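Local coordinates for protein chitin deacetylase 1 (Bombyx mori, PDB 5ZNT) that hydrolyses the N-acetamido groups of N-acetyl-D-glucosamine residues in chitin, a zinc-dependent deacetylation that yields chitosan and acetate, at residues 46-51 with 85-90; 75-80 with 301-306; 96-101 with 129-134; 122-127 with 143-148. All coordinates share one frame; numbering follows the deposited sequence.

Contact 1: 46-51 with 85-90; sequences DAINNN and YSAVQE. With ZN (zinc ion), chain C; NAG (2-acetamido-2-deoxy-beta-D-glucopyranose), chain B.
Ile48 presses its two branches against adjacent residues of helix 85-93, and these methyl contacts form the tight part of the meeting. Its CG2, anti to the backbone N, rests 3.9 Å from Ala87 CB. The other branch, extended beyond CG1 (chi2 -177°), brings CD1 to 4.1 Å from Val88 CG2, the two side chains crossing at about a right angle. Tyr76 and Val78 of strand 75-78 also touch Ile48, which is thereby enclosed between helix and sheet. The loop 46-51 follows strand 38-45 of the parallel sheet in this carbohydrate esterase 4 catalytic domain, and its first residue is a metal ligand: Asp46 OD1 binds the zinc ion at 2.1 Å, while Asp46 OD2 accepts a hydrogen bond from a zinc-bound water. His101 and His105 supply the other protein ligands. Further along, the loop opens out: Asn49 OD1 accepts from Asn51 N at 2.8 Å in an Asx turn around exposed Asn50, the donor tilted 31° from the carbonyl plane. There the neighbour is a sugar: Asn50 ND2 approaches O7 of the N-acetylglucosamine to 3.0 Å, whereas the ring oxygen O5 of that sugar, part of the glycan on Asn84, lies 3.6 Å from Ala87 CB.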
loop_
_atom_site.group_PDB
_atom_site.type_symbol
_atom_site.label_atom_id
_atom_site.label_comp_id
_atom_site.label_asym_id
_atom_site.label_seq_id
_atom_site.Cartn_x
_atom_site.Cartn_y
_atom_site.Cartn_z
ATOM N N ASP A 46 4.543 -1.887 -8.069
ATOM C CA ASP A 46 4.813 -2.348 -9.408
ATOM C C ASP A 46 5.137 -3.832 -9.405
ATOM O O ASP A 46 4.987 -4.438 -8.441
ATOM C CB ASP A 46 6.051 -1.692 -10.100
ATOM C CG ASP A 46 6.075 -0.148 -10.102
ATOM O OD1 ASP A 46 5.061 0.441 -9.809
ATOM O OD2 ASP A 46 7.176 0.378 -10.430
ATOM N N ALA A 47 5.509 -4.375 -10.535
ATOM C CA ALA A 47 5.481 -5.801 -10.811
ATOM C C ALA A 47 6.146 -6.704 -9.782
ATOM O O ALA A 47 7.049 -6.322 -9.162
ATOM C CB ALA A 47 5.991 -6.093 -12.210
ATOM N N ILE A 48 5.649 -7.911 -9.658
ATOM C CA ILE A 48 6.285 -8.893 -8.842
ATOM C C ILE A 48 6.773 -9.936 -9.850
ATOM O O ILE A 48 5.999 -10.522 -10.507
ATOM C CB ILE A 48 5.353 -9.551 -7.830
ATOM C CG1 ILE A 48 4.878 -8.542 -6.820
ATOM C CG2 ILE A 48 6.054 -10.710 -7.195
ATOM C CD1 ILE A 48 4.038 -9.120 -5.762
ATOM N N ASN A 49 8.061 -10.166 -9.932
ATOM C CA ASN A 49 8.594 -11.130 -10.901
ATOM C C ASN A 49 10.024 -11.452 -10.500
ATOM O O ASN A 49 10.477 -11.079 -9.411
ATOM C CB ASN A 49 8.489 -10.600 -12.348
ATOM C CG ASN A 49 9.219 -9.280 -12.559
ATOM O OD1 ASN A 49 10.203 -8.991 -11.900
ATOM N ND2 ASN A 49 8.750 -8.490 -13.520
ATOM N N ASN A 50 10.763 -12.123 -11.392
ATOM C CA ASN A 50 12.086 -12.565 -10.982
ATOM C C ASN A 50 13.066 -11.401 -10.823
ATOM O O ASN A 50 14.190 -11.621 -10.362
ATOM C CB ASN A 50 12.625 -13.619 -11.968
ATOM C CG ASN A 50 12.195 -15.041 -11.597
ATOM O OD1 ASN A 50 11.739 -15.288 -10.474
ATOM N ND2 ASN A 50 12.353 -15.982 -12.530
ATOM N N ASN A 51 12.683 -10.170 -11.170
ATOM C CA ASN A 51 13.530 -9.044 -10.792
ATOM C C ASN A 51 13.590 -8.847 -9.275
ATOM O O ASN A 51 14.542 -8.224 -8.790
ATOM C CB ASN A 51 13.050 -7.721 -11.410
ATOM C CG ASN A 51 13.037 -7.725 -12.955
ATOM O OD1 ASN A 51 13.451 -8.674 -13.607
ATOM N ND2 ASN A 51 12.505 -6.658 -13.524
ATOM N N TYR A 85 2.117 -14.178 -11.829
ATOM C CA TYR A 85 0.952 -14.342 -10.968
ATOM C C TYR A 85 1.032 -15.555 -10.051
ATOM O O TYR A 85 0.308 -15.584 -9.046
ATOM C CB TYR A 85 -0.332 -14.369 -11.808
ATOM C CG TYR A 85 -0.610 -12.958 -12.276
ATOM C CD1 TYR A 85 -1.284 -12.046 -11.444
ATOM C CD2 TYR A 85 -0.110 -12.507 -13.497
ATOM C CE1 TYR A 85 -1.505 -10.742 -11.854
ATOM C CE2 TYR A 85 -0.316 -11.210 -13.920
ATOM C CZ TYR A 85 -0.983 -10.326 -13.086
ATOM O OH TYR A 85 -1.153 -9.054 -13.521
ATOM N N SER A 86 1.896 -16.535 -10.348
ATOM C CA SER A 86 2.198 -17.574 -9.357
ATOM C C SER A 86 2.906 -16.976 -8.157
ATOM O O SER A 86 2.691 -17.410 -7.020
ATOM C CB SER A 86 3.091 -18.656 -9.961
ATOM O OG SER A 86 2.381 -19.319 -10.977
ATOM N N ALA A 87 3.796 -16.011 -8.407
ATOM C CA ALA A 87 4.509 -15.353 -7.318
ATOM C C ALA A 87 3.569 -14.482 -6.501
ATOM O O ALA A 87 3.672 -14.442 -5.267
ATOM C CB ALA A 87 5.675 -14.528 -7.873
ATOM N N VAL A 88 2.670 -13.749 -7.177
ATOM C CA VAL A 88 1.641 -12.990 -6.476
ATOM C C VAL A 88 0.839 -13.927 -5.574
ATOM O O VAL A 88 0.572 -13.625 -4.407
ATOM C CB VAL A 88 0.729 -12.263 -7.496
ATOM C CG1 VAL A 88 -0.492 -11.706 -6.832
ATOM C CG2 VAL A 88 1.494 -11.111 -8.238
ATOM N N GLN A 89 0.456 -15.083 -6.110
ATOM C CA GLN A 89 -0.324 -16.059 -5.352
ATOM C C GLN A 89 0.439 -16.552 -4.133
ATOM O O GLN A 89 -0.138 -16.703 -3.049
ATOM C CB GLN A 89 -0.688 -17.235 -6.260
ATOM C CG GLN A 89 -1.507 -18.336 -5.572
ATOM C CD GLN A 89 -1.874 -19.450 -6.552
ATOM O OE1 GLN A 89 -1.150 -19.723 -7.510
ATOM N NE2 GLN A 89 -2.994 -20.096 -6.306
ATOM N N GLU A 90 1.738 -16.790 -4.286
ATOM C CA GLU A 90 2.532 -17.296 -3.178
ATOM C C GLU A 90 2.741 -16.219 -2.115
ATOM O O GLU A 90 2.675 -16.495 -0.911
ATOM C CB GLU A 90 3.867 -17.813 -3.715
ATOM C CG GLU A 90 4.819 -18.298 -2.650
ATOM C CD GLU A 90 4.364 -19.599 -1.979
ATOM O OE1 GLU A 90 5.087 -20.033 -1.058
ATOM O OE2 GLU A 90 3.298 -20.175 -2.347
HETATM ZN ZN ZN C . 4.280 2.424 -9.901
HETATM C C1 NAG B . 7.252 -17.182 -11.172
HETATM C C2 NAG B . 8.648 -17.696 -11.460
HETATM C C3 NAG B . 8.769 -19.139 -10.973
HETATM C C4 NAG B . 8.324 -19.260 -9.515
HETATM C C5 NAG B . 6.985 -18.560 -9.296
HETATM C C6 NAG B . 6.586 -18.470 -7.841
HETATM C C7 NAG B . 9.389 -16.470 -13.468
HETATM C C8 NAG B . 9.781 -16.604 -14.909
HETATM N N2 NAG B . 9.007 -17.599 -12.865
HETATM O O3 NAG B . 10.120 -19.541 -11.145
HETATM O O4 NAG B . 7.992 -20.605 -9.196
HETATM O O5 NAG B . 7.026 -17.225 -9.805
HETATM O O6 NAG B . 7.620 -17.871 -7.071
HETATM O O7 NAG B . 9.387 -15.376 -12.883
HETATM O O HOH W 1 6.273 3.022 -10.443
HETATM O O HOH W 2 4.796 3.311 -7.847
HETATM O O HOH W 3 3.796 4.650 -9.562
#

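Contact 2: 75-80 with 301-306; sequences TYFVSH and VTMTQV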
loop_
_atom_site.group_PDB
_atom_site.type_symbol
_atom_site.label_atom_id
_atom_site.label_comp_id
_atom_site.label_asym_id
_atom_site.label_seq_id
_atom_site.Cartn_x
_atom_site.Cartn_y
_atom_site.Cartn_z
ATOM N N THR A 75 2.500 -4.950 2.143
ATOM C CA THR A 75 1.427 -4.758 1.164
ATOM C C THR A 75 2.060 -4.504 -0.200
ATOM O O THR A 75 2.966 -3.689 -0.306
ATOM C CB THR A 75 0.533 -3.565 1.551
ATOM O OG1 THR A 75 0.031 -3.743 2.891
ATOM C CG2 THR A 75 -0.654 -3.423 0.591
ATOM N N TYR A 76 1.578 -5.192 -1.236
ATOM C CA TYR A 76 2.128 -5.091 -2.583
ATOM C C TYR A 76 1.087 -4.437 -3.475
ATOM O O TYR A 76 -0.014 -4.977 -3.637
ATOM C CB TYR A 76 2.495 -6.466 -3.139
ATOM C CG TYR A 76 3.672 -7.079 -2.417
ATOM C CD1 TYR A 76 3.508 -7.694 -1.182
ATOM C CD2 TYR A 76 4.952 -7.016 -2.956
ATOM C CE1 TYR A 76 4.588 -8.239 -0.497
ATOM C CE2 TYR A 76 6.043 -7.580 -2.288
ATOM C CZ TYR A 76 5.845 -8.200 -1.072
ATOM O OH TYR A 76 6.910 -8.741 -0.417
ATOM N N PHE A 77 1.408 -3.256 -3.998
ATOM C CA PHE A 77 0.548 -2.597 -4.982
ATOM C C PHE A 77 1.030 -3.043 -6.357
ATOM O O PHE A 77 2.041 -2.556 -6.866
ATOM C CB PHE A 77 0.589 -1.077 -4.812
ATOM C CG PHE A 77 -0.105 -0.608 -3.559
ATOM C CD1 PHE A 77 -1.487 -0.472 -3.526
ATOM C CD2 PHE A 77 0.624 -0.346 -2.410
ATOM C CE1 PHE A 77 -2.129 -0.065 -2.357
ATOM C CE2 PHE A 77 -0.014 0.067 -1.252
ATOM C CZ PHE A 77 -1.378 0.200 -1.226
ATOM N N VAL A 78 0.300 -3.973 -6.959
ATOM C CA VAL A 78 0.806 -4.756 -8.085
ATOM C C VAL A 78 0.276 -4.163 -9.369
ATOM O O VAL A 78 -0.933 -3.942 -9.499
ATOM C CB VAL A 78 0.396 -6.236 -7.948
ATOM C CG1 VAL A 78 0.909 -7.049 -9.163
ATOM C CG2 VAL A 78 0.978 -6.812 -6.627
ATOM N N SER A 79 1.175 -3.906 -10.324
ATOM C CA SER A 79 0.802 -3.544 -11.683
ATOM C C SER A 79 0.957 -4.772 -12.582
ATOM O O SER A 79 1.739 -5.673 -12.285
ATOM C CB SER A 79 1.676 -2.382 -12.204
ATOM O OG SER A 79 3.066 -2.734 -12.155
ATOM N N HIS A 80 0.226 -4.781 -13.711
ATOM C CA HIS A 80 0.051 -6.014 -14.491
ATOM C C HIS A 80 1.294 -6.387 -15.291
ATOM O O HIS A 80 1.727 -7.541 -15.267
ATOM C CB HIS A 80 -1.158 -5.861 -15.421
ATOM C CG HIS A 80 -1.361 -7.004 -16.380
ATOM N ND1 HIS A 80 -1.329 -8.332 -15.993
ATOM C CD2 HIS A 80 -1.623 -7.007 -17.709
ATOM C CE1 HIS A 80 -1.570 -9.102 -17.045
ATOM N NE2 HIS A 80 -1.755 -8.322 -18.099
ATOM N N VAL A 301 2.558 -4.378 9.693
ATOM C CA VAL A 301 1.271 -4.922 9.297
ATOM C C VAL A 301 0.912 -4.472 7.878
ATOM O O VAL A 301 1.482 -3.521 7.331
ATOM C CB VAL A 301 0.162 -4.496 10.289
ATOM C CG1 VAL A 301 0.426 -5.097 11.694
ATOM C CG2 VAL A 301 0.103 -2.980 10.367
ATOM N N THR A 302 -0.072 -5.157 7.296
ATOM C CA THR A 302 -0.604 -4.742 6.003
ATOM C C THR A 302 -1.486 -3.507 6.157
ATOM O O THR A 302 -1.897 -3.128 7.258
ATOM C CB THR A 302 -1.422 -5.858 5.364
ATOM O OG1 THR A 302 -2.643 -6.028 6.090
ATOM C CG2 THR A 302 -0.655 -7.182 5.371
ATOM N N MET A 303 -1.830 -2.906 5.017
ATOM C CA MET A 303 -2.739 -1.759 5.037
ATOM C C MET A 303 -4.114 -2.155 5.542
ATOM O O MET A 303 -4.730 -1.431 6.331
ATOM C CB MET A 303 -2.862 -1.160 3.641
ATOM C CG MET A 303 -1.549 -0.852 3.009
ATOM S SD MET A 303 -0.986 0.721 3.617
ATOM C CE MET A 303 -1.181 1.655 2.175
ATOM N N THR A 304 -4.647 -3.275 5.037
ATOM C CA THR A 304 -5.931 -3.758 5.531
ATOM C C THR A 304 -5.885 -3.962 7.042
ATOM O O THR A 304 -6.854 -3.656 7.746
ATOM C CB THR A 304 -6.314 -5.059 4.821
ATOM O OG1 THR A 304 -6.659 -4.771 3.462
ATOM C CG2 THR A 304 -7.522 -5.756 5.505
ATOM N N GLN A 305 -4.751 -4.445 7.563
ATOM C CA GLN A 305 -4.638 -4.662 9.004
ATOM C C GLN A 305 -4.646 -3.345 9.783
ATOM O O GLN A 305 -5.123 -3.314 10.925
ATOM C CB GLN A 305 -3.380 -5.475 9.308
ATOM C CG GLN A 305 -3.601 -6.948 9.030
ATOM C CD GLN A 305 -2.348 -7.777 9.065
ATOM O OE1 GLN A 305 -1.230 -7.258 9.099
ATOM N NE2 GLN A 305 -2.526 -9.092 9.082
ATOM N N VAL A 306 -4.136 -2.257 9.199
ATOM C CA VAL A 306 -4.275 -0.955 9.849
ATOM C C VAL A 306 -5.750 -0.600 9.986
ATOM O O VAL A 306 -6.222 -0.235 11.070
ATOM C CB VAL A 306 -3.507 0.139 9.085
ATOM C CG1 VAL A 306 -3.785 1.514 9.726
ATOM C CG2 VAL A 306 -2.025 -0.133 9.112
HETATM O O HOH W 4 2.019 -2.764 4.651
#
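A capping box opens helix 303-311, and the start of strand 75-78 meets the helix at this N-terminus. Within the box, Gln305 N donates to Thr302 OG1 and Thr302 N returns a bond to Gln305 OE1, reaching it from above the carbonyl plane. Met303 N, the first amide of the helix, instead donates across the contact to Thr75 OG1 at 2.9 Å, with an N-H...O angle of 153°. With chi1 at -55°, Thr75 holds OG1 beside its own backbone N, and the same hydroxyl donates to a water 2.8 Å away that in turn bonds to Val301 O. Thus OG1 both accepts and donates. A valine in place of Thr75 would probably leave the Met303 amide and the bridging water without their shared partner. The Met303 side chain crosses Thr75 at about a right angle, with CG 3.6 Å from Thr75 CG2, then bends at chi2 and chi3 to bring CE 3.7 Å from Phe77 CZ, in the plane of the ring at its edge. Glu97 of the adjoining strand 97-100 touches Thr75, Thr302 and Met303, Thr41 of strand 38-45 also meets Met303, and Tyr168 of strand 168-169 packs against Thr75, Phe77 and Met303.

Contact 3: 96-101 with 129-134; sequences HEIAVH and VIIEKF. With ZN (zinc ion), chain C.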
loop_
_atom_site.group_PDB
_atom_site.type_symbol
_atom_site.label_atom_id
_atom_site.label_comp_id
_atom_site.label_asym_id
_atom_site.label_seq_id
_atom_site.Cartn_x
_atom_site.Cartn_y
_atom_site.Cartn_z
ATOM N N HIS A 96 1.009 -11.811 2.991
ATOM C CA HIS A 96 1.124 -10.420 2.588
ATOM C C HIS A 96 -0.121 -10.003 1.813
ATOM O O HIS A 96 -0.829 -10.828 1.230
ATOM C CB HIS A 96 2.386 -10.207 1.757
ATOM C CG HIS A 96 3.627 -10.677 2.454
ATOM N ND1 HIS A 96 4.203 -9.977 3.494
ATOM C CD2 HIS A 96 4.372 -11.793 2.290
ATOM C CE1 HIS A 96 5.266 -10.633 3.925
ATOM N NE2 HIS A 96 5.385 -11.744 3.216
ATOM N N GLU A 97 -0.404 -8.712 1.841
ATOM C CA GLU A 97 -1.593 -8.186 1.192
ATOM C C GLU A 97 -1.288 -7.863 -0.262
ATOM O O GLU A 97 -0.226 -7.321 -0.570
ATOM C CB GLU A 97 -2.091 -6.928 1.910
ATOM C CG GLU A 97 -3.267 -6.278 1.183
ATOM C CD GLU A 97 -3.908 -5.125 1.954
ATOM O OE1 GLU A 97 -3.481 -4.857 3.100
ATOM O OE2 GLU A 97 -4.856 -4.507 1.405
ATOM N N ILE A 98 -2.222 -8.199 -1.154
ATOM C CA ILE A 98 -2.108 -7.862 -2.571
ATOM C C ILE A 98 -3.128 -6.778 -2.866
ATOM O O ILE A 98 -4.315 -6.958 -2.587
ATOM C CB ILE A 98 -2.348 -9.080 -3.476
ATOM C CG1 ILE A 98 -1.340 -10.176 -3.163
ATOM C CG2 ILE A 98 -2.278 -8.657 -4.970
ATOM C CD1 ILE A 98 0.127 -9.769 -3.367
ATOM N N ALA A 99 -2.668 -5.655 -3.422
ATOM C CA ALA A 99 -3.526 -4.534 -3.802
ATOM C C ALA A 99 -3.233 -4.186 -5.257
ATOM O O ALA A 99 -2.302 -4.732 -5.858
ATOM C CB ALA A 99 -3.287 -3.307 -2.891
ATOM N N VAL A 100 -4.020 -3.274 -5.859
ATOM C CA VAL A 100 -3.885 -3.022 -7.298
ATOM C C VAL A 100 -3.196 -1.692 -7.542
ATOM O O VAL A 100 -3.388 -0.710 -6.806
ATOM C CB VAL A 100 -5.225 -3.086 -8.057
ATOM C CG1 VAL A 100 -5.933 -4.429 -7.799
ATOM C CG2 VAL A 100 -6.133 -1.902 -7.735
ATOM N N HIS A 101 -2.409 -1.663 -8.616
ATOM C CA HIS A 101 -1.615 -0.529 -9.052
ATOM C C HIS A 101 -1.797 -0.325 -10.561
ATOM O O HIS A 101 -0.889 0.155 -11.244
ATOM C CB HIS A 101 -0.148 -0.763 -8.686
ATOM C CG HIS A 101 0.745 0.438 -8.812
ATOM N ND1 HIS A 101 0.396 1.690 -8.354
ATOM C CD2 HIS A 101 2.011 0.556 -9.296
ATOM C CE1 HIS A 101 1.397 2.530 -8.566
ATOM N NE2 HIS A 101 2.387 1.869 -9.144
ATOM N N VAL A 129 -9.507 -8.049 -11.387
ATOM C CA VAL A 129 -9.956 -9.266 -12.077
ATOM C C VAL A 129 -8.763 -10.131 -12.483
ATOM O O VAL A 129 -8.771 -11.358 -12.303
ATOM C CB VAL A 129 -10.815 -8.888 -13.299
ATOM C CG1 VAL A 129 -10.906 -10.056 -14.309
ATOM C CG2 VAL A 129 -12.211 -8.418 -12.862
ATOM N N ILE A 130 -7.724 -9.509 -13.044
ATOM C CA ILE A 130 -6.534 -10.256 -13.452
ATOM C C ILE A 130 -5.938 -11.003 -12.271
ATOM O O ILE A 130 -5.640 -12.209 -12.349
ATOM C CB ILE A 130 -5.502 -9.307 -14.092
ATOM C CG1 ILE A 130 -6.098 -8.641 -15.337
ATOM C CG2 ILE A 130 -4.208 -10.073 -14.449
ATOM C CD1 ILE A 130 -5.146 -7.621 -15.998
ATOM N N ILE A 131 -5.746 -10.300 -11.152
ATOM C CA ILE A 131 -5.137 -10.925 -9.976
ATOM C C ILE A 131 -5.993 -12.074 -9.472
ATOM O O ILE A 131 -5.486 -13.177 -9.216
ATOM C CB ILE A 131 -4.929 -9.897 -8.857
ATOM C CG1 ILE A 131 -3.881 -8.848 -9.278
ATOM C CG2 ILE A 131 -4.497 -10.608 -7.571
ATOM C CD1 ILE A 131 -3.839 -7.650 -8.310
ATOM N N GLU A 132 -7.292 -11.813 -9.269
ATOM C CA GLU A 132 -8.181 -12.828 -8.705
ATOM C C GLU A 132 -8.194 -14.074 -9.575
ATOM O O GLU A 132 -8.158 -15.206 -9.058
ATOM C CB GLU A 132 -9.593 -12.261 -8.534
ATOM C CG GLU A 132 -9.685 -11.206 -7.399
ATOM C CD GLU A 132 -11.095 -10.606 -7.224
ATOM O OE1 GLU A 132 -11.967 -10.836 -8.072
ATOM O OE2 GLU A 132 -11.335 -9.887 -6.236
ATOM N N LYS A 133 -8.188 -13.890 -10.903
ATOM C CA LYS A 133 -8.138 -15.047 -11.790
ATOM C C LYS A 133 -6.769 -15.722 -11.774
ATOM O O LYS A 133 -6.659 -16.902 -11.421
ATOM C CB LYS A 133 -8.504 -14.668 -13.225
ATOM C CG LYS A 133 -8.374 -15.871 -14.180
ATOM C CD LYS A 133 -8.994 -15.582 -15.553
ATOM C CE LYS A 133 -8.702 -16.771 -16.521
ATOM N NZ LYS A 133 -9.335 -16.505 -17.861
ATOM N N PHE A 134 -5.715 -15.013 -12.192
ATOM C CA PHE A 134 -4.453 -15.707 -12.442
ATOM C C PHE A 134 -3.654 -16.010 -11.191
ATOM O O PHE A 134 -2.743 -16.843 -11.263
ATOM C CB PHE A 134 -3.626 -14.931 -13.460
ATOM C CG PHE A 134 -4.284 -14.935 -14.793
ATOM C CD1 PHE A 134 -4.264 -16.096 -15.575
ATOM C CD2 PHE A 134 -5.040 -13.842 -15.208
ATOM C CE1 PHE A 134 -4.918 -16.146 -16.800
ATOM C CE2 PHE A 134 -5.712 -13.878 -16.435
ATOM C CZ PHE A 134 -5.644 -15.033 -17.236
HETATM ZN ZN ZN C . 4.280 2.424 -9.901
HETATM O O HOH W 2 4.796 3.311 -7.847
HETATM O O HOH W 3 3.796 4.650 -9.562
HETATM O O HOH W 1 6.273 3.022 -10.443
#
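Ile131 of helix 117-134 directs CD1 at strand 97-100, where the methyl lies 3.8 Å from Ile98 CG2 and 3.9 Å from Val100 CG1. Ile98 and Val100 stand two residues apart on the strand, on its helix-facing side, so the end of one isoleucine bridges both. Its reach comes from an extended outer branch: CG1 lies anti to the carbonyl carbon, and chi2 of 169° carries CD1 straight on from the helix. The shorter branch, Ile131 CG2, adds a second touch on Ile98 CG2 at 3.9 Å. On the strand, Ile98 folds its CG1 branch with chi2 at -60° and meets the helix with CG2, while Val100 offers the methyl beside its backbone N. The strand and helix axes pass 9.6 Å apart with their directions at 141°, roughly antiparallel, as where a helix covers one face of a parallel sheet. Just beyond the strand, His101 turns its ring away from the helix and binds the zinc ion through NE2 at 2.1 Å, its ND1 bonded to Arg146 O. Chemically, the interface rests on aliphatic side chains, with Ala99 O at its margin 4.1 Å from Ile131 CD1 and no polar bond between the segments, beside a strand end that carries a metal ligand.

Contact 4: 122-127 with 143-148; sequences KEMAGM and VGVRAP
The methyl end of Met124 is the bump of this contact, and the hollow that receives it is lined by the chain from Val145 to Pro148. Met124 CE lies 3.9 Å from Val145 CG1 on one side of the hollow and 3.9 Å from Pro148 CD on another. Its floor is backbone, with Arg146 O 3.8 Å and Ala147 CA 3.9 Å from the same methyl. Along the thioether, Met124 CG and SD also pass Val145 CG1, each at 4.0 Å, the two side chains slanting across one another, while the end methyl CE comes up against CD of the proline ring. The bend at chi2 (-54°) swings the sulfur over the valine, and the extended chi3 then carries CE onward to the proline. With only an alanine in place of Met124, a gap would probably open between the helix and the chain at 145-148, and Val145 and Pro148 would lose their common filler. Arg146 turns from the helix, its NE bonded to Ser170 O and its NH1 in a salt bridge with Asp45. Strand 97-100 lies alongside, Val100 touching both Met124 and Val145; helix 154-163 adds Met160 against Met124 and Met161 against Val145, and Trp112 of helix 109-113 packs on Pro148.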
loop_
_atom_site.group_PDB
_atom_site.type_symbol
_atom_site.label_atom_id
_atom_site.label_comp_id
_atom_site.label_asym_id
_atom_site.label_seq_id
_atom_site.Cartn_x
_atom_site.Cartn_y
_atom_site.Cartn_z
ATOM N N LYS A 122 -11.646 0.460 -15.529
ATOM C CA LYS A 122 -10.932 -0.489 -16.387
ATOM C C LYS A 122 -9.524 -0.740 -15.872
ATOM O O LYS A 122 -9.051 -1.878 -15.890
ATOM C CB LYS A 122 -10.887 0.010 -17.828
ATOM C CG LYS A 122 -12.262 -0.041 -18.516
ATOM C CD LYS A 122 -12.206 0.653 -19.871
ATOM C CE LYS A 122 -12.531 -0.298 -20.996
ATOM N NZ LYS A 122 -12.259 0.333 -22.317
ATOM N N GLU A 123 -8.849 0.310 -15.400
ATOM C CA GLU A 123 -7.489 0.164 -14.884
ATOM C C GLU A 123 -7.470 -0.604 -13.568
ATOM O O GLU A 123 -6.655 -1.505 -13.389
ATOM C CB GLU A 123 -6.837 1.538 -14.693
ATOM C CG GLU A 123 -6.441 2.238 -16.011
ATOM C CD GLU A 123 -5.157 1.657 -16.594
ATOM O OE1 GLU A 123 -4.656 0.653 -16.055
ATOM O OE2 GLU A 123 -4.631 2.206 -17.577
ATOM N N MET A 124 -8.349 -0.247 -12.623
ATOM C CA MET A 124 -8.204 -0.765 -11.261
ATOM C C MET A 124 -9.081 -1.988 -11.020
ATOM O O MET A 124 -8.599 -3.006 -10.510
ATOM C CB MET A 124 -8.514 0.350 -10.238
ATOM C CG MET A 124 -7.513 1.539 -10.343
ATOM S SD MET A 124 -5.807 0.953 -10.223
ATOM C CE MET A 124 -4.978 2.537 -10.211
ATOM N N ALA A 125 -10.371 -1.912 -11.364
ATOM C CA ALA A 125 -11.202 -3.108 -11.246
ATOM C C ALA A 125 -10.736 -4.187 -12.218
ATOM O O ALA A 125 -10.804 -5.377 -11.897
ATOM C CB ALA A 125 -12.676 -2.775 -11.485
ATOM N N GLY A 126 -10.263 -3.789 -13.401
ATOM C CA GLY A 126 -9.680 -4.756 -14.317
ATOM C C GLY A 126 -8.476 -5.460 -13.728
ATOM O O GLY A 126 -8.347 -6.681 -13.822
ATOM N N MET A 127 -7.573 -4.698 -13.096
ATOM C CA MET A 127 -6.402 -5.325 -12.492
ATOM C C MET A 127 -6.817 -6.271 -11.372
ATOM O O MET A 127 -6.217 -7.343 -11.207
ATOM C CB MET A 127 -5.429 -4.267 -11.956
ATOM C CG MET A 127 -4.161 -4.850 -11.317
ATOM S SD MET A 127 -3.268 -6.009 -12.429
ATOM C CE MET A 127 -1.950 -6.611 -11.366
ATOM N N VAL A 143 -8.303 -5.373 -2.105
ATOM C CA VAL A 143 -9.284 -4.340 -1.764
ATOM C C VAL A 143 -8.693 -2.932 -1.804
ATOM O O VAL A 143 -9.425 -1.947 -1.650
ATOM C CB VAL A 143 -9.915 -4.603 -0.377
ATOM C CG1 VAL A 143 -10.516 -6.007 -0.305
ATOM C CG2 VAL A 143 -8.887 -4.394 0.741
ATOM N N GLY A 144 -7.376 -2.822 -1.981
ATOM C CA GLY A 144 -6.719 -1.524 -1.989
ATOM C C GLY A 144 -6.287 -1.059 -3.365
ATOM O O GLY A 144 -6.089 -1.871 -4.277
ATOM N N VAL A 145 -6.133 0.257 -3.520
ATOM C CA VAL A 145 -5.749 0.888 -4.774
ATOM C C VAL A 145 -4.638 1.880 -4.492
ATOM O O VAL A 145 -4.720 2.647 -3.522
ATOM C CB VAL A 145 -6.943 1.626 -5.423
ATOM C CG1 VAL A 145 -6.461 2.464 -6.623
ATOM C CG2 VAL A 145 -8.013 0.631 -5.881
ATOM N N ARG A 146 -3.628 1.909 -5.368
ATOM C CA ARG A 146 -2.683 3.021 -5.428
ATOM C C ARG A 146 -2.466 3.374 -6.890
ATOM O O ARG A 146 -2.108 2.502 -7.692
ATOM C CB ARG A 146 -1.348 2.678 -4.764
ATOM C CG ARG A 146 -0.284 3.787 -4.902
ATOM C CD ARG A 146 0.930 3.473 -4.004
ATOM N NE ARG A 146 0.662 3.679 -2.575
ATOM C CZ ARG A 146 1.457 3.269 -1.586
ATOM N NH1 ARG A 146 2.586 2.612 -1.857
ATOM N NH2 ARG A 146 1.124 3.529 -0.322
ATOM N N ALA A 147 -2.662 4.649 -7.232
ATOM C CA ALA A 147 -2.548 5.090 -8.626
ATOM C C ALA A 147 -1.088 5.248 -9.039
ATOM O O ALA A 147 -0.259 5.693 -8.238
ATOM C CB ALA A 147 -3.284 6.418 -8.846
ATOM N N PRO A 148 -0.755 4.868 -10.281
ATOM C CA PRO A 148 0.568 5.164 -10.830
ATOM C C PRO A 148 0.932 6.636 -10.677
ATOM O O PRO A 148 0.080 7.529 -10.799
ATOM C CB PRO A 148 0.429 4.774 -12.309
ATOM C CG PRO A 148 -0.579 3.651 -12.284
ATOM C CD PRO A 148 -1.586 4.084 -11.213
#

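All four contacts are made by buried residues, but contact 2 lies nearest the centre of the chain and contact 1 farthest out, where its loop reaches solvent and the glycan. Contacts 3 and 4 share helix 117-134 and are held by apolar side chains, without a polar bond across; contact 2 alone bridges its segments with a direct hydrogen bond. Strands 75-78 and 97-100, neighbours in the parallel sheet, tie contact 2 to contact 3 through Tyr76 O and Ala99 N. The zinc ion joins contact 1 to contact 3 through Asp46 and His101, and contact 4 adds a second-shell residue next to His101. His80 and Tyr85 link contacts 2 and 1.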